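Local coordinates for protein Vlm2 (PDB 6ECB) that is the alpha/beta-hydrolase-type thioesterase domain of a nonribosomal peptide synthetase that makes the depsipeptide valinomycin, and probably releases the product, at residues E56-L61 / G65-V70; I136-P141 / K243-E248; D268-H273 / A279-E284. One frame throughout, in Å; residues are numbered along the deposited sequence.

How the contacts relate
From the N terminus, contact 1 (56-61 with 65-70) comes first, closing a three-residue turn between helix 55-60 and strand 67-71. Contact 2 (136-141 with 243-248) closes a far longer loop of 101 residues, joining the end of strand 134-137 to the loop after strand 237-241. Contact 3 (268-273 with 279-284) closes a five-residue loop ahead of helix 281-293. The three follow in series, none enclosing or crossing another. Leu57 touches Leu137 of contact 2 and Val282 of contact 3, while a probable hydrogen bond joins Asp138 and His273 in the likely catalytic centre, linking contacts 2 and 3.

Contact 1 of 3, residues E56-L61 / G65-V70; sequences ELARHL and GEIHGV
Ile67 of strand 67-71 turns its side chain toward helix 55-60 and meets Ala58 and Leu61 there, an entirely apolar meeting of side chains. From CB the chain divides. The short branch, CG2, lies anti to the backbone N and reaches the methyl of Ala58, with CG2 of Ile67 4.0 Å from CB of Ala58. The long branch starts at CG1, which stands anti to the carbonyl carbon (chi1 -58°), and runs on to CD1 by a nearly extended second torsion of 163°. That terminal methyl enters the corner where the helix ends: CD1 of Ile67 lies 3.5 Å from CD1 of Leu61 and 4.1 Å from CB of the same leucine. It also comes within 3.9 Å of the backbone O of Ala58. The two branches thus share the last turn, CG2 against Ala58 and CD1 mainly against Leu61, the first residue to leave helical geometry. Leu61 brings only one of its two methyls to the contact, and its side chain runs at a slant to that of Ile67. At this end of the helix, O of Leu57 accepts the backbone N-H groups of both His60 and Leu61.

Beyond the pair, Phe43 of strand 40-44 touches Ile67 and Ile41 touches Leu61, while Asn32 bonds to the backbone N of Ile67. The contact packs the helix of a beta-alpha-beta crossover, strand 40-44, helix 55-60, strand 67-71, onto its second strand, with helix 281-293 beside Leu57 and His60.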
# COMPACT_ATOMS: atom_id res chain seq x y z
N GLU A 56 11.08 0.67 -0.00
CA GLU A 56 11.96 1.81 0.20
C GLU A 56 11.57 2.57 1.47
O GLU A 56 12.46 2.97 2.25
CB GLU A 56 11.93 2.74 -1.00
CG GLU A 56 12.73 2.27 -2.19
CD GLU A 56 14.20 1.91 -1.83
OE1 GLU A 56 14.92 2.73 -1.21
OE2 GLU A 56 14.61 0.77 -2.17
N LEU A 57 10.27 2.75 1.71
CA LEU A 57 9.83 3.40 2.93
C LEU A 57 10.31 2.63 4.14
O LEU A 57 10.89 3.20 5.08
CB LEU A 57 8.30 3.52 2.94
CG LEU A 57 7.70 4.11 4.21
CD1 LEU A 57 8.18 5.53 4.49
CD2 LEU A 57 6.17 4.08 4.14
N ALA A 58 10.12 1.32 4.12
CA ALA A 58 10.52 0.49 5.25
C ALA A 58 12.01 0.60 5.51
O ALA A 58 12.44 0.61 6.67
CB ALA A 58 10.14 -0.96 5.00
N ARG A 59 12.83 0.72 4.45
CA ARG A 59 14.27 0.82 4.64
C ARG A 59 14.68 2.15 5.24
O ARG A 59 15.77 2.23 5.81
CB ARG A 59 15.01 0.61 3.31
CG ARG A 59 15.00 -0.83 2.82
CD ARG A 59 16.28 -1.09 2.02
NE ARG A 59 16.39 -0.11 0.94
CZ ARG A 59 17.50 0.18 0.28
NH1 ARG A 59 17.46 1.09 -0.68
NH2 ARG A 59 18.65 -0.43 0.57
N HIS A 60 13.87 3.19 5.08
CA HIS A 60 14.24 4.51 5.57
C HIS A 60 13.73 4.80 6.98
O HIS A 60 14.28 5.68 7.66
CB HIS A 60 13.69 5.59 4.62
CG HIS A 60 14.52 5.76 3.37
ND1 HIS A 60 14.39 4.94 2.28
CD2 HIS A 60 15.47 6.66 3.05
CE1 HIS A 60 15.22 5.32 1.33
NE2 HIS A 60 15.89 6.37 1.77
N LEU A 61 12.72 4.07 7.44
CA LEU A 61 12.19 4.29 8.78
C LEU A 61 13.21 3.91 9.83
O LEU A 61 13.87 2.87 9.75
CB LEU A 61 10.92 3.45 8.98
CG LEU A 61 9.74 3.89 8.14
CD1 LEU A 61 8.64 2.80 8.17
CD2 LEU A 61 9.17 5.23 8.59
N GLY A 65 9.91 -0.79 14.97
CA GLY A 65 10.48 -2.09 15.20
C GLY A 65 10.26 -3.00 14.00
O GLY A 65 11.06 -3.02 13.06
N GLU A 66 9.19 -3.77 14.04
CA GLU A 66 8.90 -4.74 12.99
C GLU A 66 7.97 -4.11 11.97
O GLU A 66 6.86 -3.67 12.32
CB GLU A 66 8.23 -5.97 13.58
CG GLU A 66 9.10 -6.70 14.58
CD GLU A 66 8.47 -8.00 15.03
OE1 GLU A 66 7.31 -8.27 14.66
OE2 GLU A 66 9.15 -8.74 15.76
N ILE A 67 8.39 -4.09 10.71
CA ILE A 67 7.57 -3.61 9.61
C ILE A 67 7.24 -4.80 8.73
O ILE A 67 8.15 -5.46 8.20
CB ILE A 67 8.27 -2.52 8.80
CG1 ILE A 67 8.62 -1.35 9.72
CG2 ILE A 67 7.36 -2.04 7.70
CD1 ILE A 67 9.63 -0.45 9.14
N HIS A 68 5.95 -5.05 8.55
CA HIS A 68 5.46 -6.12 7.69
C HIS A 68 4.59 -5.52 6.60
O HIS A 68 4.01 -4.45 6.76
CB HIS A 68 4.61 -7.13 8.45
CG HIS A 68 5.36 -7.92 9.46
ND1 HIS A 68 5.43 -7.57 10.79
CD2 HIS A 68 6.07 -9.07 9.32
CE1 HIS A 68 6.14 -8.48 11.43
NE2 HIS A 68 6.54 -9.39 10.57
N GLY A 69 4.47 -6.26 5.50
CA GLY A 69 3.40 -6.03 4.56
C GLY A 69 2.64 -7.32 4.32
O GLY A 69 3.18 -8.42 4.45
N VAL A 70 1.37 -7.18 3.98
CA VAL A 70 0.56 -8.32 3.59
C VAL A 70 0.57 -8.43 2.08
O VAL A 70 0.21 -7.48 1.38
CB VAL A 70 -0.87 -8.21 4.11
CG1 VAL A 70 -1.66 -9.42 3.67
CG2 VAL A 70 -0.87 -8.10 5.62

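Contact 2 of 3, residues I136-P141 / K243-E248; sequences ILDTPP and KNHAPE
His245 and Asp138 meet through one short, nearly straight hydrogen bond: NE2 of His245 gives its proton to OD1 of Asp138 at 2.8 Å, with an N-H...O angle of 171°. The carboxylate oxygen comes up at the ring edge, almost in the imidazole plane. Seen from the acid the fit is less flat, because NE2 approaches OD1 on its syn side but 26° out of the carboxylate plane, and the two planes are clearly turned against each other. The second oxygen stays close, OD2 of Asp138 lying 3.5 Å from CE1 of His245. The side chains come from opposite directions. That of Asp138 has CG anti to its backbone N (chi1 -161°), which carries the carboxylate out to the histidine although CB does not aim at it.

The carboxylate has further donors: OD1 also accepts the backbone N-H of Thr242, and OD2 is bonded to ND1 of His273, so the group is held by three donors. Asp138 follows strand 134-137 of the central sheet, and its link to His273, together with Ser111 on a GxSxG nucleophile elbow, is consistent with the acid of the Ser-His-Asp triad of an alpha/beta-hydrolase. On that reading His245 would be a second histidine on the acid, in the second shell of the triad.

Farther out, the aromatic ring of Phe253 meets that of His245 at a slant and also touches Asp138, while Met276 packs on the aspartate too. Two residues before His245, NZ of Lys243 makes a salt bridge with Asp268 at the end of strand 264-268. Next to Asp138 along the chain, O of Thr139 accepts a bond from NE1 of Trp256, which also packs on Ile136 and Pro141.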
# COMPACT_ATOMS: atom_id res chain seq x y z
N ILE A 136 -2.61 6.41 7.09
CA ILE A 136 -3.07 6.58 5.71
C ILE A 136 -2.01 7.36 4.94
O ILE A 136 -1.64 8.48 5.32
CB ILE A 136 -4.43 7.29 5.64
CG1 ILE A 136 -5.53 6.43 6.28
CG2 ILE A 136 -4.75 7.67 4.18
CD1 ILE A 136 -5.79 5.11 5.59
N LEU A 137 -1.54 6.78 3.84
CA LEU A 137 -0.54 7.42 2.99
C LEU A 137 -1.23 7.98 1.75
O LEU A 137 -1.50 7.26 0.78
CB LEU A 137 0.57 6.44 2.64
CG LEU A 137 1.36 5.91 3.83
CD1 LEU A 137 2.39 4.90 3.31
CD2 LEU A 137 2.03 7.01 4.63
N ASP A 138 -1.58 9.26 1.83
CA ASP A 138 -1.92 10.10 0.69
C ASP A 138 -3.10 9.61 -0.15
O ASP A 138 -3.08 9.73 -1.38
CB ASP A 138 -0.68 10.30 -0.20
CG ASP A 138 -0.81 11.49 -1.10
OD1 ASP A 138 -1.32 12.53 -0.62
OD2 ASP A 138 -0.39 11.41 -2.27
N THR A 139 -4.17 9.11 0.49
CA THR A 139 -5.41 8.90 -0.22
C THR A 139 -6.54 9.45 0.64
O THR A 139 -6.55 9.21 1.85
CB THR A 139 -5.73 7.42 -0.56
OG1 THR A 139 -6.94 7.36 -1.31
CG2 THR A 139 -5.93 6.58 0.62
N PRO A 140 -7.50 10.14 0.04
CA PRO A 140 -8.74 10.46 0.76
C PRO A 140 -9.59 9.22 0.93
O PRO A 140 -9.40 8.21 0.23
CB PRO A 140 -9.45 11.47 -0.16
CG PRO A 140 -8.52 11.78 -1.24
CD PRO A 140 -7.58 10.61 -1.35
N PRO A 141 -10.62 9.30 1.75
CA PRO A 141 -11.51 8.14 1.86
C PRO A 141 -12.27 7.87 0.58
O PRO A 141 -12.57 6.71 0.29
CB PRO A 141 -12.43 8.49 3.04
CG PRO A 141 -12.20 9.87 3.38
CD PRO A 141 -10.89 10.32 2.78
N LYS A 243 1.01 17.52 -1.40
CA LYS A 243 0.44 18.86 -1.58
C LYS A 243 0.42 19.30 -3.03
O LYS A 243 0.34 20.49 -3.31
CB LYS A 243 1.18 19.87 -0.72
CG LYS A 243 1.11 19.57 0.78
CD LYS A 243 -0.32 19.25 1.29
CE LYS A 243 -1.30 20.40 1.05
NZ LYS A 243 -0.91 21.65 1.77
N ASN A 244 0.41 18.37 -3.97
CA ASN A 244 0.34 18.70 -5.38
C ASN A 244 -0.88 18.08 -6.04
O ASN A 244 -0.88 17.83 -7.25
CB ASN A 244 1.62 18.27 -6.09
CG ASN A 244 2.82 18.98 -5.55
OD1 ASN A 244 2.88 20.20 -5.57
ND2 ASN A 244 3.76 18.21 -5.01
N HIS A 245 -1.92 17.80 -5.26
CA HIS A 245 -3.15 17.27 -5.83
C HIS A 245 -3.95 18.38 -6.49
O HIS A 245 -3.87 19.55 -6.12
CB HIS A 245 -4.02 16.62 -4.74
CG HIS A 245 -3.40 15.43 -4.10
ND1 HIS A 245 -3.34 14.20 -4.72
CD2 HIS A 245 -2.83 15.26 -2.88
CE1 HIS A 245 -2.78 13.32 -3.90
NE2 HIS A 245 -2.45 13.95 -2.79
N ALA A 246 -4.76 17.99 -7.47
CA ALA A 246 -5.75 18.91 -8.00
C ALA A 246 -6.64 19.39 -6.85
O ALA A 246 -6.88 18.64 -5.91
CB ALA A 246 -6.60 18.23 -9.07
N PRO A 247 -7.13 20.61 -6.90
CA PRO A 247 -7.94 21.10 -5.77
C PRO A 247 -9.13 20.20 -5.46
O PRO A 247 -9.46 19.99 -4.29
CB PRO A 247 -8.38 22.49 -6.22
CG PRO A 247 -7.36 22.90 -7.21
CD PRO A 247 -6.98 21.65 -7.94
N GLU A 248 -9.74 19.63 -6.50
CA GLU A 248 -10.90 18.77 -6.30
C GLU A 248 -10.56 17.49 -5.55
O GLU A 248 -11.46 16.87 -5.00
CB GLU A 248 -11.56 18.45 -7.64
CG GLU A 248 -10.65 17.77 -8.62
CD GLU A 248 -9.95 18.72 -9.59
OE1 GLU A 248 -9.77 19.93 -9.27
OE2 GLU A 248 -9.59 18.25 -10.69

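Contact 3 of 3, residues D268-H273 / A279-E284; sequences DIPGDH and APHVSE
CA of Gly271 sits over the imidazole of His281 in a CH-pi contact. It stands 3.6 Å from the ring centroid and 12° off the ring normal, and so almost above the middle of the ring. The torsion that places CG of His281 anti to its carbonyl carbon (chi1 -65°) brings the ring up to this backbone. Gly271 leaves room for the ring: a CB here would come within a tight 3.2 Å of CG of His281, and the backbone angles would also press it on the carbonyl O of Pro270. Replacing His281 with an alanine would probably leave the CA of Gly271 without its aromatic cover and CB of Pro270 without its neighbour CD2, opening a gap between the loop and the helix.

Apolar packing is the work of Pro270. Its CB approaches the same imidazole from an oblique direction, 3.9 Å from CD2 of His281. Its CG reaches Glu284, three residues on from His281, 3.6 Å from CB of Glu284 and equally near CD of that residue. Glu284 runs extended beyond CG and slants across the proline ring, so its aliphatic part and the carbon of its carboxylate both lie against the pyrrolidine.

Among polar groups, OG of Ser283 bonds to O of Pro280 at 2.8 Å. O of Pro270 is buried here with no partner in the model.

The contact packs the loop after strand 264-268 on the start of helix 281-293. In an alpha/beta-hydrolase the loop after the last strand carries the catalytic histidine, and His273, which touches Ser111, is consistent with that role.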
# COMPACT_ATOMS: atom_id res chain seq x y z
N ASP A 268 1.48 17.11 6.33
CA ASP A 268 1.88 17.34 4.95
C ASP A 268 3.21 16.65 4.68
O ASP A 268 4.12 16.70 5.53
CB ASP A 268 2.01 18.84 4.66
CG ASP A 268 0.67 19.58 4.63
OD1 ASP A 268 -0.41 18.98 4.70
OD2 ASP A 268 0.70 20.81 4.50
N ILE A 269 3.34 16.02 3.51
CA ILE A 269 4.59 15.37 3.12
C ILE A 269 4.98 15.84 1.72
O ILE A 269 4.14 16.27 0.93
CB ILE A 269 4.47 13.83 3.15
CG1 ILE A 269 3.23 13.33 2.39
CG2 ILE A 269 4.41 13.35 4.60
CD1 ILE A 269 3.19 11.83 2.12
N PRO A 270 6.27 15.73 1.38
CA PRO A 270 6.72 16.14 0.05
C PRO A 270 6.42 15.08 -1.00
O PRO A 270 6.05 13.95 -0.72
CB PRO A 270 8.24 16.30 0.23
CG PRO A 270 8.58 15.28 1.24
CD PRO A 270 7.39 15.27 2.22
N GLY A 271 6.66 15.48 -2.25
CA GLY A 271 6.44 14.60 -3.37
C GLY A 271 5.03 14.73 -3.91
O GLY A 271 4.26 15.63 -3.55
N ASP A 272 4.69 13.81 -4.80
CA ASP A 272 3.29 13.64 -5.18
C ASP A 272 2.90 12.17 -5.00
O ASP A 272 3.67 11.39 -4.43
CB ASP A 272 3.04 14.13 -6.60
CG ASP A 272 3.84 13.37 -7.63
OD1 ASP A 272 3.90 12.12 -7.54
OD2 ASP A 272 4.38 14.04 -8.55
N HIS A 273 1.71 11.79 -5.46
CA HIS A 273 1.12 10.53 -5.00
C HIS A 273 2.02 9.35 -5.34
O HIS A 273 2.12 8.39 -4.55
CB HIS A 273 -0.27 10.34 -5.61
CG HIS A 273 -1.02 9.16 -5.07
ND1 HIS A 273 -1.44 9.08 -3.76
CD2 HIS A 273 -1.43 8.01 -5.66
CE1 HIS A 273 -2.07 7.94 -3.56
NE2 HIS A 273 -2.09 7.27 -4.70
N ALA A 279 12.77 7.53 -3.66
CA ALA A 279 13.77 8.53 -3.37
C ALA A 279 13.59 9.72 -4.31
O ALA A 279 13.18 9.54 -5.47
CB ALA A 279 15.17 7.93 -3.53
N PRO A 280 13.87 10.94 -3.86
CA PRO A 280 14.40 11.34 -2.55
C PRO A 280 13.31 11.64 -1.54
O PRO A 280 13.60 11.86 -0.37
CB PRO A 280 15.17 12.61 -2.87
CG PRO A 280 14.33 13.21 -3.96
CD PRO A 280 13.87 12.07 -4.79
N HIS A 281 12.05 11.66 -1.98
CA HIS A 281 10.99 12.12 -1.09
C HIS A 281 10.69 11.12 0.01
O HIS A 281 10.31 11.53 1.11
CB HIS A 281 9.73 12.39 -1.91
CG HIS A 281 9.91 13.50 -2.89
ND1 HIS A 281 9.67 13.36 -4.24
CD2 HIS A 281 10.33 14.78 -2.72
CE1 HIS A 281 9.92 14.50 -4.85
NE2 HIS A 281 10.33 15.38 -3.95
N VAL A 282 10.88 9.83 -0.25
CA VAL A 282 10.49 8.82 0.74
C VAL A 282 11.31 8.98 2.01
O VAL A 282 10.84 8.64 3.10
CB VAL A 282 10.59 7.40 0.15
CG1 VAL A 282 12.04 6.98 -0.09
CG2 VAL A 282 9.84 6.38 1.05
N SER A 283 12.54 9.50 1.91
CA SER A 283 13.31 9.71 3.13
C SER A 283 12.64 10.73 4.04
O SER A 283 12.70 10.61 5.27
CB SER A 283 14.75 10.14 2.82
OG SER A 283 14.80 11.39 2.17
N GLU A 284 12.04 11.78 3.46
CA GLU A 284 11.36 12.78 4.27
C GLU A 284 10.02 12.26 4.77
O GLU A 284 9.62 12.57 5.90
CB GLU A 284 11.17 14.07 3.47
CG GLU A 284 10.82 15.25 4.36
CD GLU A 284 10.95 16.58 3.63
OE1 GLU A 284 11.69 16.65 2.62
OE2 GLU A 284 10.30 17.56 4.07